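Long-range contacts in uncharacterized peptidase Lmo0363 (Listeria monocytogenes, PDB 3L4E), which is uncharacterised but belongs to the peptidase S51 (peptidase E-like) family and is probably a serine-type peptidase: residues E20-L25 with F194-E199; T31-A36 with L63-E68; G88-L93 with A131-M136. All coordinates share one frame; numbering follows the deposited sequence.

How the contacts relate
Contact 1 joins segments 169 residues apart, and contacts 2 and 3 follow one another inside the loop it closes. Contacts 1 and 2 both reach the seven-stranded mixed sheet, contact 1 through strand 191-196 and contact 2 through strand 29-33, with centres about 24 Å apart. Contact 3 lies across the chain's centre from contact 1, at about 26 Å between centres. Contacts 2 and 3, centres about 17 Å apart, meet directly: A36 O is 2.9 Å from N89 N, a probable hydrogen bond, and A36 CB packs on G88 and L93. The loop after strand 29-33 therefore adjoins the start of helix 90-100, where the T90 side chain lies about 7 Å from that of S120, probably part of the active site.

Contact 1 (E20-L25 with F194-E199); sequences EFESNL and FIRGKE
R196 reaches from its strand to the end of helix 15-21, and its NH2 makes two hydrogen bonds there. R196 NH2 donates to E22 OE1 at 2.9 Å, nearly straight at 173°, in a salt bridge. R196 NH2 also donates to F21 O at 2.8 Å, arriving from well above the carbonyl plane. Both acceptors lie in the guanidinium plane, which fixes its rotation. Two waters extend the grip, one linking R196 NE to F21 O, the other R196 NH1 to E22 OE1; NH1 also bonds to N4. The bend at chi2 (-85°) lays the guanidinium flat on the F21 ring, with planes 13° apart and R196 CZ 3.8 Å from the ring centroid, a stacked cation-pi pair. Farther along, F21 CB sits over the face of F194, 4.1 Å from that ring's centroid in a CH-pi contact, while the two rings meet obliquely with centroids 5.0 Å apart. E20 OE2 approaches the edge of F194 at CE2. The backbone bonds R196 N to E199 O and E199 N to R196 O close a type II' turn, so the partner of the helix end is a tight beta hairpin joining antiparallel strands 191-196 and 199-204 at the sheet's margin.

Contact 2 (T31-A36 with L63-E68); sequences TFIPTA and LDIATE
T35 turns OG1 anti to its own carbonyl carbon (chi1 -55°), while D64 carries its carboxylate anti to the backbone N (chi1 -173°), and the two side chains cross at about a right angle. T35 OG1 donates to D64 OD1 at 2.8 Å, on the anti side but tilted out of the carboxylate plane. From the opposite face of the carboxylate A66 N donates to D64 OD1 at 3.0 Å, forming an Asx turn, so this oxygen is held by two donors and ties the turn to the other segment. The loop is braced further by D64 O, which accepts from T67 N and E68 N, and by D64 N, which donates to E68 OE1. Backbone pairing comes from L63 N to F32 O (2.9 Å, 160° at the hydrogen), supplemented by a CA-H...O contact of 3.4 Å from I33 CA to L63 O. Apolar contacts accompany these bonds: T31 CG2 meets L63 CD2 at 3.6 Å, and I33 CG2 meets I65 CG1 at 3.9 Å. The hydroxyl of T31 bonds instead to N80. The contact carries the parallel pairing of strands 29-33 and 59-62 into the loops at their ends. Helix 70-79 covers T31, L63 and I65, helix 90-100 touches T35, I65 and A66, and F32 lays its ring near Y84 of strand 82-85.

Contact 3 (G88-L93 with A131-M136); sequences GNTFFL and AYIQTM. With SO4 (sulfate ion), chain C.
T90 and F91, in the first turn of helix 90-100, meet I133 and Q134 in a largely buried patch beside the probable active site. The side chain of T90 is about 7 Å from that of S120, and the side chain of I133 about 7 Å from that of H161; S120 and H161 probably belong to a charge relay system, as in relatives. I133 is the shared surface: its chi1 of -146°, off the staggered positions, places CG2 between the backbone N and the carbonyl carbon, and I133 CG2 lies 3.6 Å from F91 CE2 and 3.9 Å from T90 CB. The F91 ring is approached obliquely by this methyl. At the ring's edge lie CA and CB of Q134, with Q134 CA 3.6 Å from F91 CE2 and Q134 CB 3.7 Å from F91 CZ. No hydrogen bond joins the two segments, so packing alone links them directly. The helix start is fixed by N89 at the N-cap, where N89 OD1 accepts from F92 N (2.9 Å, 162° at the hydrogen). N89 ND2 donates to S138 O and, at 2.9 Å, to O4 of a sulfate ion; the sulfate, probably from the crystallisation liquor, also accepts from S138 N. T90 OG1 is likewise engaged outside the patch, with D137. On the other segment Q134 N bonds to A131 O, an i to i+3 bond of the 3-10 segment that begins at A131. Around the patch, V124 of helix 121-124 lies against T90 and I133, L159 of strand 157-159 also touches I133, Y148 meets the F91 ring edge-to-face, and helix 168-177 packs on T135.

Contact 1 (E20-L25 with F194-E199)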
ATOM      1  N   GLU A  20      -1.000 -14.349 -10.467  1.00 18.17           N
ATOM      2  CA  GLU A  20      -1.611 -15.517  -9.836  1.00 19.22           C
ATOM      3  C   GLU A  20      -2.835 -15.098  -9.018  1.00 21.27           C
ATOM      4  O   GLU A  20      -3.858 -15.764  -9.033  1.00 24.75           O
ATOM      5  CB  GLU A  20      -0.599 -16.247  -8.939  1.00 18.81           C
ATOM      6  CG  GLU A  20      -1.176 -17.422  -8.177  1.00 26.24           C
ATOM      7  CD  GLU A  20      -0.178 -18.041  -7.212  1.00 30.77           C
ATOM      8  OE1 GLU A  20       1.043 -17.871  -7.422  1.00 30.16           O
ATOM      9  OE2 GLU A  20      -0.614 -18.704  -6.249  1.00 42.22           O
ATOM     10  N   PHE A  21      -2.722 -13.981  -8.311  1.00 21.17           N
ATOM     11  CA  PHE A  21      -3.800 -13.493  -7.448  1.00 22.10           C
ATOM     12  C   PHE A  21      -5.051 -13.061  -8.233  1.00 22.67           C
ATOM     13  O   PHE A  21      -6.181 -13.405  -7.860  1.00 23.77           O
ATOM     14  CB  PHE A  21      -3.264 -12.335  -6.596  1.00 21.73           C
ATOM     15  CG  PHE A  21      -4.238 -11.799  -5.581  1.00 21.27           C
ATOM     16  CD1 PHE A  21      -4.666 -12.586  -4.523  1.00 20.83           C
ATOM     17  CD2 PHE A  21      -4.691 -10.491  -5.662  1.00 21.64           C
ATOM     18  CE1 PHE A  21      -5.550 -12.084  -3.575  1.00 21.91           C
ATOM     19  CE2 PHE A  21      -5.577  -9.978  -4.715  1.00 21.77           C
ATOM     20  CZ  PHE A  21      -6.007 -10.776  -3.671  1.00 25.48           C
ATOM     21  N   GLU A  22      -4.841 -12.324  -9.329  1.00 21.32           N
ATOM     22  CA  GLU A  22      -5.938 -11.709 -10.079  1.00 22.22           C
ATOM     23  C   GLU A  22      -5.865 -11.954 -11.600  1.00 24.11           C
ATOM     24  O   GLU A  22      -4.855 -11.649 -12.219  1.00 23.81           O
ATOM     25  CB  GLU A  22      -5.926 -10.204  -9.801  1.00 24.90           C
ATOM     26  CG  GLU A  22      -7.018  -9.401 -10.492  1.00 31.72           C
ATOM     27  CD  GLU A  22      -8.363  -9.505  -9.806  1.00 37.07           C
ATOM     28  OE1 GLU A  22      -8.436 -10.052  -8.685  1.00 37.89           O
ATOM     29  OE2 GLU A  22      -9.353  -9.019 -10.387  1.00 34.53           O
ATOM     30  N   SER A  23      -6.947 -12.475 -12.191  1.00 28.41           N
ATOM     31  CA  SER A  23      -6.987 -12.784 -13.629  1.00 30.19           C
ATOM     32  C   SER A  23      -7.636 -11.710 -14.509  1.00 32.67           C
ATOM     33  O   SER A  23      -8.195 -10.734 -14.008  1.00 31.63           O
ATOM     34  CB  SER A  23      -7.704 -14.113 -13.873  1.00 34.73           C
ATOM     35  OG  SER A  23      -6.911 -15.190 -13.425  1.00 41.49           O
ATOM     36  N   ASN A  24      -7.563 -11.923 -15.825  1.00 32.15           N
ATOM     37  CA  ASN A  24      -8.192 -11.054 -16.827  1.00 35.29           C
ATOM     38  C   ASN A  24      -7.955  -9.568 -16.601  1.00 31.63           C
ATOM     39  O   ASN A  24      -8.889  -8.766 -16.542  1.00 31.37           O
ATOM     40  CB  ASN A  24      -9.688 -11.345 -16.939  1.00 37.56           C
ATOM     41  CG  ASN A  24      -9.971 -12.790 -17.294  1.00 42.35           C
ATOM     42  OD1 ASN A  24     -10.645 -13.499 -16.548  1.00 41.19           O
ATOM     43  ND2 ASN A  24      -9.447 -13.239 -18.433  1.00 39.53           N
ATOM     44  N   LEU A  25      -6.684  -9.211 -16.508  1.00 26.82           N
ATOM     45  CA  LEU A  25      -6.289  -7.852 -16.203  1.00 26.54           C
ATOM     46  C   LEU A  25      -6.396  -6.886 -17.374  1.00 26.25           C
ATOM     47  O   LEU A  25      -6.565  -5.689 -17.162  1.00 26.91           O
ATOM     48  CB  LEU A  25      -4.856  -7.847 -15.686  1.00 22.75           C
ATOM     49  CG  LEU A  25      -4.631  -8.607 -14.382  1.00 19.34           C
ATOM     50  CD1 LEU A  25      -3.137  -8.719 -14.130  1.00 18.67           C
ATOM     51  CD2 LEU A  25      -5.343  -7.911 -13.228  1.00 21.32           C
ATOM     52  N   PHE A 194      -1.718 -12.452   0.079  1.00 16.74           N
ATOM     53  CA  PHE A 194      -2.983 -12.550  -0.635  1.00 15.75           C
ATOM     54  C   PHE A 194      -4.088 -12.507   0.406  1.00 15.77           C
ATOM     55  O   PHE A 194      -4.137 -13.367   1.299  1.00 19.51           O
ATOM     56  CB  PHE A 194      -3.122 -13.908  -1.335  1.00 16.22           C
ATOM     57  CG  PHE A 194      -2.190 -14.139  -2.505  1.00 19.06           C
ATOM     58  CD1 PHE A 194      -1.143 -13.289  -2.799  1.00 21.34           C
ATOM     59  CD2 PHE A 194      -2.373 -15.260  -3.305  1.00 24.22           C
ATOM     60  CE1 PHE A 194      -0.308 -13.547  -3.882  1.00 23.21           C
ATOM     61  CE2 PHE A 194      -1.544 -15.516  -4.376  1.00 28.69           C
ATOM     62  CZ  PHE A 194      -0.513 -14.655  -4.664  1.00 21.60           C
ATOM     63  N   ILE A 195      -4.981 -11.535   0.291  1.00 18.35           N
ATOM     64  CA  ILE A 195      -6.106 -11.445   1.212  1.00 21.33           C
ATOM     65  C   ILE A 195      -7.437 -11.426   0.468  1.00 20.62           C
ATOM     66  O   ILE A 195      -7.716 -10.518  -0.320  1.00 19.48           O
ATOM     67  CB  ILE A 195      -5.988 -10.218   2.138  1.00 24.42           C
ATOM     68  CG1 ILE A 195      -4.735 -10.349   3.004  1.00 24.25           C
ATOM     69  CG2 ILE A 195      -7.238 -10.095   3.010  1.00 22.99           C
ATOM     70  CD1 ILE A 195      -4.220  -9.058   3.576  1.00 31.70           C
ATOM     71  N   ARG A 196      -8.236 -12.458   0.714  1.00 21.70           N
ATOM     72  CA  ARG A 196      -9.586 -12.573   0.181  1.00 22.93           C
ATOM     73  C   ARG A 196     -10.524 -12.859   1.350  1.00 22.20           C
ATOM     74  O   ARG A 196     -10.671 -14.006   1.783  1.00 24.78           O
ATOM     75  CB  ARG A 196      -9.669 -13.702  -0.850  1.00 24.84           C
ATOM     76  CG  ARG A 196      -8.748 -13.533  -2.059  1.00 24.00           C
ATOM     77  CD  ARG A 196      -9.385 -12.657  -3.131  1.00 23.80           C
ATOM     78  NE  ARG A 196      -8.680 -12.727  -4.416  1.00 24.15           N
ATOM     79  CZ  ARG A 196      -8.774 -11.800  -5.365  1.00 23.74           C
ATOM     80  NH1 ARG A 196      -9.539 -10.733  -5.171  1.00 25.83           N
ATOM     81  NH2 ARG A 196      -8.105 -11.935  -6.504  1.00 26.92           N
ATOM     82  N   GLY A 197     -11.133 -11.807   1.878  1.00 25.14           N
ATOM     83  CA  GLY A 197     -11.940 -11.932   3.075  1.00 30.53           C
ATOM     84  C   GLY A 197     -11.097 -12.377   4.254  1.00 32.44           C
ATOM     85  O   GLY A 197     -10.089 -11.745   4.580  1.00 37.56           O
ATOM     86  N   LYS A 198     -11.511 -13.472   4.888  1.00 33.32           N
ATOM     87  CA  LYS A 198     -10.776 -14.029   6.015  1.00 33.33           C
ATOM     88  C   LYS A 198      -9.616 -14.913   5.567  1.00 27.81           C
ATOM     89  O   LYS A 198      -8.839 -15.378   6.396  1.00 31.24           O
ATOM     90  CB  LYS A 198     -11.708 -14.828   6.929  1.00 42.11           C
ATOM     91  CG  LYS A 198     -12.715 -13.986   7.693  1.00 44.44           C
ATOM     92  CD  LYS A 198     -13.543 -14.851   8.633  1.00 50.29           C
ATOM     93  CE  LYS A 198     -14.636 -14.043   9.316  1.00 56.30           C
ATOM     94  NZ  LYS A 198     -15.422 -14.876  10.273  1.00 57.64           N
ATOM     95  N   GLU A 199      -9.502 -15.148   4.261  1.00 28.90           N
ATOM     96  CA  GLU A 199      -8.447 -16.012   3.735  1.00 24.84           C
ATOM     97  C   GLU A 199      -7.180 -15.189   3.511  1.00 24.96           C
ATOM     98  O   GLU A 199      -7.121 -14.364   2.604  1.00 27.79           O
ATOM     99  CB  GLU A 199      -8.906 -16.720   2.445  1.00 25.77           C
ATOM    100  CG  GLU A 199     -10.145 -17.598   2.653  1.00 31.33           C
ATOM    101  CD  GLU A 199     -10.556 -18.440   1.443  1.00 36.48           C
ATOM    102  OE1 GLU A 199     -10.276 -18.065   0.280  1.00 29.76           O
ATOM    103  OE2 GLU A 199     -11.197 -19.491   1.669  1.00 34.09           O
TER
HETATM  104  O   HOH W   1      -7.013 -14.902  -5.299  1.00 26.28           O
HETATM  105  O   HOH W   2     -10.358  -8.507  -6.824  1.00 44.52           O

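Contact 2 (T31-A36 with L63-E68)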
ATOM      1  N   THR A  31      -6.505   3.123 -10.059  1.00 18.30           N
ATOM      2  CA  THR A  31      -6.219   4.388  -9.395  1.00 18.65           C
ATOM      3  C   THR A  31      -4.875   4.217  -8.700  1.00 20.39           C
ATOM      4  O   THR A  31      -4.759   3.446  -7.744  1.00 16.73           O
ATOM      5  CB  THR A  31      -7.292   4.755  -8.346  1.00 18.52           C
ATOM      6  OG1 THR A  31      -8.552   4.939  -8.995  1.00 22.14           O
ATOM      7  CG2 THR A  31      -6.923   6.044  -7.637  1.00 20.02           C
ATOM      8  N   PHE A  32      -3.870   4.932  -9.196  1.00 15.26           N
ATOM      9  CA  PHE A  32      -2.473   4.765  -8.789  1.00 16.08           C
ATOM     10  C   PHE A  32      -2.100   5.961  -7.920  1.00 17.68           C
ATOM     11  O   PHE A  32      -2.054   7.090  -8.408  1.00 19.83           O
ATOM     12  CB  PHE A  32      -1.621   4.715 -10.072  1.00 17.44           C
ATOM     13  CG  PHE A  32      -0.151   4.497  -9.864  1.00 13.96           C
ATOM     14  CD1 PHE A  32       0.366   3.215  -9.767  1.00 15.32           C
ATOM     15  CD2 PHE A  32       0.731   5.578  -9.849  1.00 17.07           C
ATOM     16  CE1 PHE A  32       1.743   3.006  -9.621  1.00 16.00           C
ATOM     17  CE2 PHE A  32       2.100   5.379  -9.692  1.00 16.81           C
ATOM     18  CZ  PHE A  32       2.608   4.090  -9.581  1.00 19.47           C
ATOM     19  N   ILE A  33      -1.860   5.704  -6.633  1.00 12.89           N
ATOM     20  CA  ILE A  33      -1.617   6.758  -5.644  1.00 12.45           C
ATOM     21  C   ILE A  33      -0.150   6.774  -5.202  1.00 13.20           C
ATOM     22  O   ILE A  33       0.279   5.902  -4.453  1.00 13.90           O
ATOM     23  CB  ILE A  33      -2.530   6.566  -4.415  1.00 13.43           C
ATOM     24  CG1 ILE A  33      -4.006   6.635  -4.836  1.00 15.93           C
ATOM     25  CG2 ILE A  33      -2.210   7.609  -3.337  1.00 15.17           C
ATOM     26  CD1 ILE A  33      -4.966   6.161  -3.756  1.00 16.59           C
ATOM     27  N   PRO A  34       0.634   7.740  -5.706  1.00 14.96           N
ATOM     28  CA  PRO A  34       2.067   7.811  -5.399  1.00 16.03           C
ATOM     29  C   PRO A  34       2.384   8.796  -4.269  1.00 15.69           C
ATOM     30  O   PRO A  34       3.548   9.124  -4.039  1.00 16.42           O
ATOM     31  CB  PRO A  34       2.660   8.326  -6.712  1.00 18.31           C
ATOM     32  CG  PRO A  34       1.596   9.267  -7.214  1.00 18.13           C
ATOM     33  CD  PRO A  34       0.263   8.664  -6.798  1.00 15.36           C
ATOM     34  N   THR A  35       1.353   9.253  -3.569  1.00 13.81           N
ATOM     35  CA  THR A  35       1.493  10.283  -2.534  1.00 15.53           C
ATOM     36  C   THR A  35       2.609  10.037  -1.511  1.00 15.06           C
ATOM     37  O   THR A  35       3.334  10.960  -1.142  1.00 17.08           O
ATOM     38  CB  THR A  35       0.159  10.468  -1.804  1.00 16.04           C
ATOM     39  OG1 THR A  35      -0.858  10.768  -2.775  1.00 17.53           O
ATOM     40  CG2 THR A  35       0.239  11.590  -0.765  1.00 18.54           C
ATOM     41  N   ALA A  36       2.746   8.805  -1.035  1.00 14.74           N
ATOM     42  CA  ALA A  36       3.759   8.511  -0.021  1.00 15.02           C
ATOM     43  C   ALA A  36       5.155   8.857  -0.533  1.00 15.29           C
ATOM     44  O   ALA A  36       6.034   9.281   0.223  1.00 17.55           O
ATOM     45  CB  ALA A  36       3.691   7.037   0.382  1.00 15.98           C
ATOM     46  N   LEU A  63      -3.522   9.501  -9.103  1.00 23.63           N
ATOM     47  CA  LEU A  63      -4.296  10.300  -8.158  1.00 21.65           C
ATOM     48  C   LEU A  63      -3.386  10.657  -6.994  1.00 19.91           C
ATOM     49  O   LEU A  63      -3.018   9.783  -6.209  1.00 24.00           O
ATOM     50  CB  LEU A  63      -5.519   9.520  -7.645  1.00 22.27           C
ATOM     51  CG  LEU A  63      -6.373  10.166  -6.546  1.00 24.70           C
ATOM     52  CD1 LEU A  63      -7.065  11.416  -7.079  1.00 31.82           C
ATOM     53  CD2 LEU A  63      -7.403   9.183  -5.970  1.00 23.09           C
ATOM     54  N   ASP A  64      -2.990  11.927  -6.901  1.00 23.34           N
ATOM     55  CA  ASP A  64      -2.204  12.386  -5.756  1.00 21.73           C
ATOM     56  C   ASP A  64      -3.147  13.011  -4.733  1.00 23.18           C
ATOM     57  O   ASP A  64      -3.644  14.121  -4.918  1.00 25.88           O
ATOM     58  CB  ASP A  64      -1.108  13.370  -6.183  1.00 28.45           C
ATOM     59  CG  ASP A  64      -0.153  13.737  -5.043  1.00 31.36           C
ATOM     60  OD1 ASP A  64      -0.353  13.286  -3.894  1.00 26.82           O
ATOM     61  OD2 ASP A  64       0.811  14.486  -5.302  1.00 33.98           O
ATOM     62  N   ILE A  65      -3.410  12.262  -3.667  1.00 26.39           N
ATOM     63  CA  ILE A  65      -4.263  12.706  -2.571  1.00 27.24           C
ATOM     64  C   ILE A  65      -3.841  14.057  -2.009  1.00 30.59           C
ATOM     65  O   ILE A  65      -4.670  14.809  -1.508  1.00 29.34           O
ATOM     66  CB  ILE A  65      -4.254  11.672  -1.422  1.00 31.89           C
ATOM     67  CG1 ILE A  65      -4.664  10.296  -1.948  1.00 29.58           C
ATOM     68  CG2 ILE A  65      -5.140  12.131  -0.260  1.00 29.61           C
ATOM     69  CD1 ILE A  65      -6.011  10.278  -2.609  1.00 25.61           C
ATOM     70  N   ALA A  66      -2.552  14.361  -2.092  1.00 27.25           N
ATOM     71  CA  ALA A  66      -2.021  15.580  -1.491  1.00 29.94           C
ATOM     72  C   ALA A  66      -2.439  16.847  -2.230  1.00 29.56           C
ATOM     73  O   ALA A  66      -2.442  17.930  -1.649  1.00 36.24           O
ATOM     74  CB  ALA A  66      -0.501  15.503  -1.387  1.00 31.17           C
ATOM     75  N   THR A  67      -2.800  16.715  -3.504  1.00 30.89           N
ATOM     76  CA  THR A  67      -3.009  17.890  -4.350  1.00 35.47           C
ATOM     77  C   THR A  67      -4.370  17.986  -5.044  1.00 40.93           C
ATOM     78  O   THR A  67      -4.763  19.065  -5.483  1.00 41.95           O
ATOM     79  CB  THR A  67      -1.911  17.999  -5.430  1.00 33.97           C
ATOM     80  OG1 THR A  67      -1.937  16.833  -6.262  1.00 36.86           O
ATOM     81  CG2 THR A  67      -0.544  18.126  -4.785  1.00 36.90           C
ATOM     82  N   GLU A  68      -5.092  16.876  -5.149  1.00 35.45           N
ATOM     83  CA  GLU A  68      -6.345  16.885  -5.901  1.00 35.88           C
ATOM     84  C   GLU A  68      -7.593  17.089  -5.039  1.00 32.67           C
ATOM     85  O   GLU A  68      -7.625  16.702  -3.866  1.00 38.06           O
ATOM     86  CB  GLU A  68      -6.455  15.631  -6.771  1.00 39.11           C
ATOM     87  CG  GLU A  68      -5.421  15.618  -7.891  1.00 49.92           C
ATOM     88  CD  GLU A  68      -5.528  14.407  -8.789  1.00 55.03           C
ATOM     89  OE1 GLU A  68      -4.979  13.349  -8.423  1.00 59.15           O
ATOM     90  OE2 GLU A  68      -6.149  14.515  -9.866  1.00 61.09           O
TER

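Contact 3 (G88-L93 with A131-M136)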
ATOM      1  N   GLY A  88       6.718   4.681   0.091  1.00 14.67           N
ATOM      2  CA  GLY A  88       7.161   6.028   0.390  1.00 14.38           C
ATOM      3  C   GLY A  88       7.087   6.248   1.886  1.00 16.10           C
ATOM      4  O   GLY A  88       7.252   5.304   2.665  1.00 18.37           O
ATOM      5  N   ASN A  89       6.839   7.487   2.300  1.00 17.26           N
ATOM      6  CA  ASN A  89       6.725   7.787   3.720  1.00 17.80           C
ATOM      7  C   ASN A  89       5.315   7.480   4.216  1.00 15.27           C
ATOM      8  O   ASN A  89       4.344   8.136   3.805  1.00 15.86           O
ATOM      9  CB  ASN A  89       7.097   9.240   3.998  1.00 20.76           C
ATOM     10  CG  ASN A  89       7.151   9.541   5.473  1.00 19.01           C
ATOM     11  OD1 ASN A  89       6.115   9.602   6.139  1.00 19.01           O
ATOM     12  ND2 ASN A  89       8.358   9.725   5.998  1.00 20.96           N
ATOM     13  N   THR A  90       5.201   6.482   5.094  1.00 14.16           N
ATOM     14  CA  THR A  90       3.889   6.040   5.562  1.00 13.64           C
ATOM     15  C   THR A  90       3.148   7.140   6.312  1.00 17.03           C
ATOM     16  O   THR A  90       1.931   7.249   6.207  1.00 14.95           O
ATOM     17  CB  THR A  90       3.974   4.792   6.475  1.00 15.78           C
ATOM     18  OG1 THR A  90       4.789   3.797   5.859  1.00 16.46           O
ATOM     19  CG2 THR A  90       2.577   4.200   6.738  1.00 16.47           C
ATOM     20  N   PHE A  91       3.876   7.948   7.081  1.00 16.65           N
ATOM     21  CA  PHE A  91       3.228   8.995   7.867  1.00 16.58           C
ATOM     22  C   PHE A  91       2.636  10.089   6.979  1.00 17.06           C
ATOM     23  O   PHE A  91       1.512  10.528   7.196  1.00 16.63           O
ATOM     24  CB  PHE A  91       4.177   9.555   8.926  1.00 18.54           C
ATOM     25  CG  PHE A  91       4.596   8.529   9.928  1.00 19.05           C
ATOM     26  CD1 PHE A  91       3.839   8.299  11.065  1.00 25.04           C
ATOM     27  CD2 PHE A  91       5.735   7.762   9.718  1.00 22.33           C
ATOM     28  CE1 PHE A  91       4.216   7.333  11.977  1.00 27.75           C
ATOM     29  CE2 PHE A  91       6.119   6.800  10.629  1.00 23.94           C
ATOM     30  CZ  PHE A  91       5.359   6.582  11.755  1.00 29.26           C
ATOM     31  N   PHE A  92       3.376  10.502   5.961  1.00 18.27           N
ATOM     32  CA  PHE A  92       2.846  11.502   5.040  1.00 15.46           C
ATOM     33  C   PHE A  92       1.620  10.968   4.302  1.00 13.07           C
ATOM     34  O   PHE A  92       0.612  11.673   4.155  1.00 16.76           O
ATOM     35  CB  PHE A  92       3.905  11.958   4.044  1.00 17.33           C
ATOM     36  CG  PHE A  92       3.430  13.044   3.138  1.00 18.10           C
ATOM     37  CD1 PHE A  92       3.212  14.325   3.630  1.00 22.79           C
ATOM     38  CD2 PHE A  92       3.161  12.786   1.805  1.00 17.96           C
ATOM     39  CE1 PHE A  92       2.754  15.331   2.805  1.00 25.34           C
ATOM     40  CE2 PHE A  92       2.705  13.784   0.973  1.00 19.40           C
ATOM     41  CZ  PHE A  92       2.497  15.060   1.471  1.00 21.47           C
ATOM     42  N   LEU A  93       1.706   9.720   3.848  1.00 15.12           N
ATOM     43  CA  LEU A  93       0.573   9.056   3.209  1.00 13.88           C
ATOM     44  C   LEU A  93      -0.676   9.065   4.094  1.00 12.27           C
ATOM     45  O   LEU A  93      -1.757   9.490   3.667  1.00 14.05           O
ATOM     46  CB  LEU A  93       0.950   7.625   2.823  1.00 13.59           C
ATOM     47  CG  LEU A  93      -0.157   6.716   2.282  1.00 13.83           C
ATOM     48  CD1 LEU A  93      -0.733   7.227   0.966  1.00 15.31           C
ATOM     49  CD2 LEU A  93       0.376   5.289   2.138  1.00 14.35           C
ATOM     50  N   ALA A 131       2.492   3.369  14.184  1.00 30.36           N
ATOM     51  CA  ALA A 131       3.585   3.816  15.037  1.00 32.23           C
ATOM     52  C   ALA A 131       4.825   2.938  14.881  1.00 33.14           C
ATOM     53  O   ALA A 131       5.950   3.435  14.908  1.00 33.33           O
ATOM     54  CB  ALA A 131       3.143   3.882  16.502  1.00 35.88           C
ATOM     55  N   TYR A 132       4.615   1.637  14.694  1.00 33.37           N
ATOM     56  CA  TYR A 132       5.717   0.681  14.630  1.00 35.29           C
ATOM     57  C   TYR A 132       6.684   0.925  13.470  1.00 35.31           C
ATOM     58  O   TYR A 132       7.802   0.404  13.473  1.00 36.50           O
ATOM     59  CB  TYR A 132       5.182  -0.754  14.569  1.00 35.13           C
ATOM     60  CG  TYR A 132       4.491  -1.123  13.261  1.00 31.41           C
ATOM     61  CD1 TYR A 132       5.165  -1.814  12.261  1.00 31.64           C
ATOM     62  CD2 TYR A 132       3.160  -0.793  13.038  1.00 29.40           C
ATOM     63  CE1 TYR A 132       4.534  -2.161  11.072  1.00 28.50           C
ATOM     64  CE2 TYR A 132       2.520  -1.128  11.862  1.00 26.55           C
ATOM     65  CZ  TYR A 132       3.210  -1.816  10.879  1.00 24.77           C
ATOM     66  OH  TYR A 132       2.560  -2.156   9.711  1.00 25.48           O
ATOM     67  N   ILE A 133       6.259   1.708  12.480  1.00 34.38           N
ATOM     68  CA  ILE A 133       7.085   1.922  11.296  1.00 31.35           C
ATOM     69  C   ILE A 133       7.981   3.166  11.410  1.00 34.56           C
ATOM     70  O   ILE A 133       8.737   3.476  10.490  1.00 31.90           O
ATOM     71  CB  ILE A 133       6.220   1.964   9.993  1.00 30.71           C
ATOM     72  CG1 ILE A 133       6.980   1.372   8.799  1.00 30.61           C
ATOM     73  CG2 ILE A 133       5.728   3.371   9.690  1.00 29.07           C
ATOM     74  CD1 ILE A 133       7.281  -0.102   8.937  1.00 29.33           C
ATOM     75  N   GLN A 134       7.922   3.856  12.550  1.00 33.23           N
ATOM     76  CA  GLN A 134       8.618   5.137  12.698  1.00 35.57           C
ATOM     77  C   GLN A 134      10.150   5.092  12.623  1.00 39.17           C
ATOM     78  O   GLN A 134      10.782   6.124  12.388  1.00 38.15           O
ATOM     79  CB  GLN A 134       8.180   5.859  13.977  1.00 38.10           C
ATOM     80  CG  GLN A 134       8.521   5.134  15.260  1.00 40.09           C
ATOM     81  CD  GLN A 134       7.826   5.750  16.450  1.00 47.45           C
ATOM     82  OE1 GLN A 134       6.980   5.119  17.082  1.00 55.05           O
ATOM     83  NE2 GLN A 134       8.166   7.000  16.753  1.00 47.35           N
ATOM     84  N   THR A 135      10.753   3.926  12.835  1.00 39.15           N
ATOM     85  CA  THR A 135      12.201   3.816  12.665  1.00 38.56           C
ATOM     86  C   THR A 135      12.591   3.594  11.199  1.00 42.53           C
ATOM     87  O   THR A 135      13.766   3.695  10.842  1.00 44.80           O
ATOM     88  CB  THR A 135      12.845   2.722  13.568  1.00 39.76           C
ATOM     89  OG1 THR A 135      12.201   1.463  13.339  1.00 46.04           O
ATOM     90  CG2 THR A 135      12.726   3.090  15.042  1.00 42.56           C
HETATM   91  N   MSE A 136      11.619   3.298  10.345  0.61 37.02           N
HETATM   92  CA  MSE A 136      11.919   3.198   8.923  0.61 35.69           C
HETATM   93  C   MSE A 136      11.561   4.491   8.211  0.61 35.65           C
HETATM   94  O   MSE A 136      12.324   4.993   7.382  0.61 36.89           O
HETATM   95  CB  MSE A 136      11.182   2.031   8.269  0.61 31.77           C
HETATM   96  CG  MSE A 136      11.350   2.005   6.748  0.61 28.69           C
HETATM   97 SE   MSE A 136      10.448   0.532   5.859  0.52 28.78          SE
HETATM   98  CE  MSE A 136      11.450  -0.930   6.690  0.61 30.02           C
TER
HETATM   99  S   SO4 C 207      12.096   9.201   5.209  0.87 49.98           S
HETATM  100  O1  SO4 C 207      11.967  10.575   5.684  0.90 60.42           O
HETATM  101  O2  SO4 C 207      13.047   9.148   4.106  0.94 49.86           O
HETATM  102  O3  SO4 C 207      12.569   8.368   6.307  0.96 49.51           O
HETATM  103  O4  SO4 C 207      10.793   8.714   4.757  0.96 52.76           O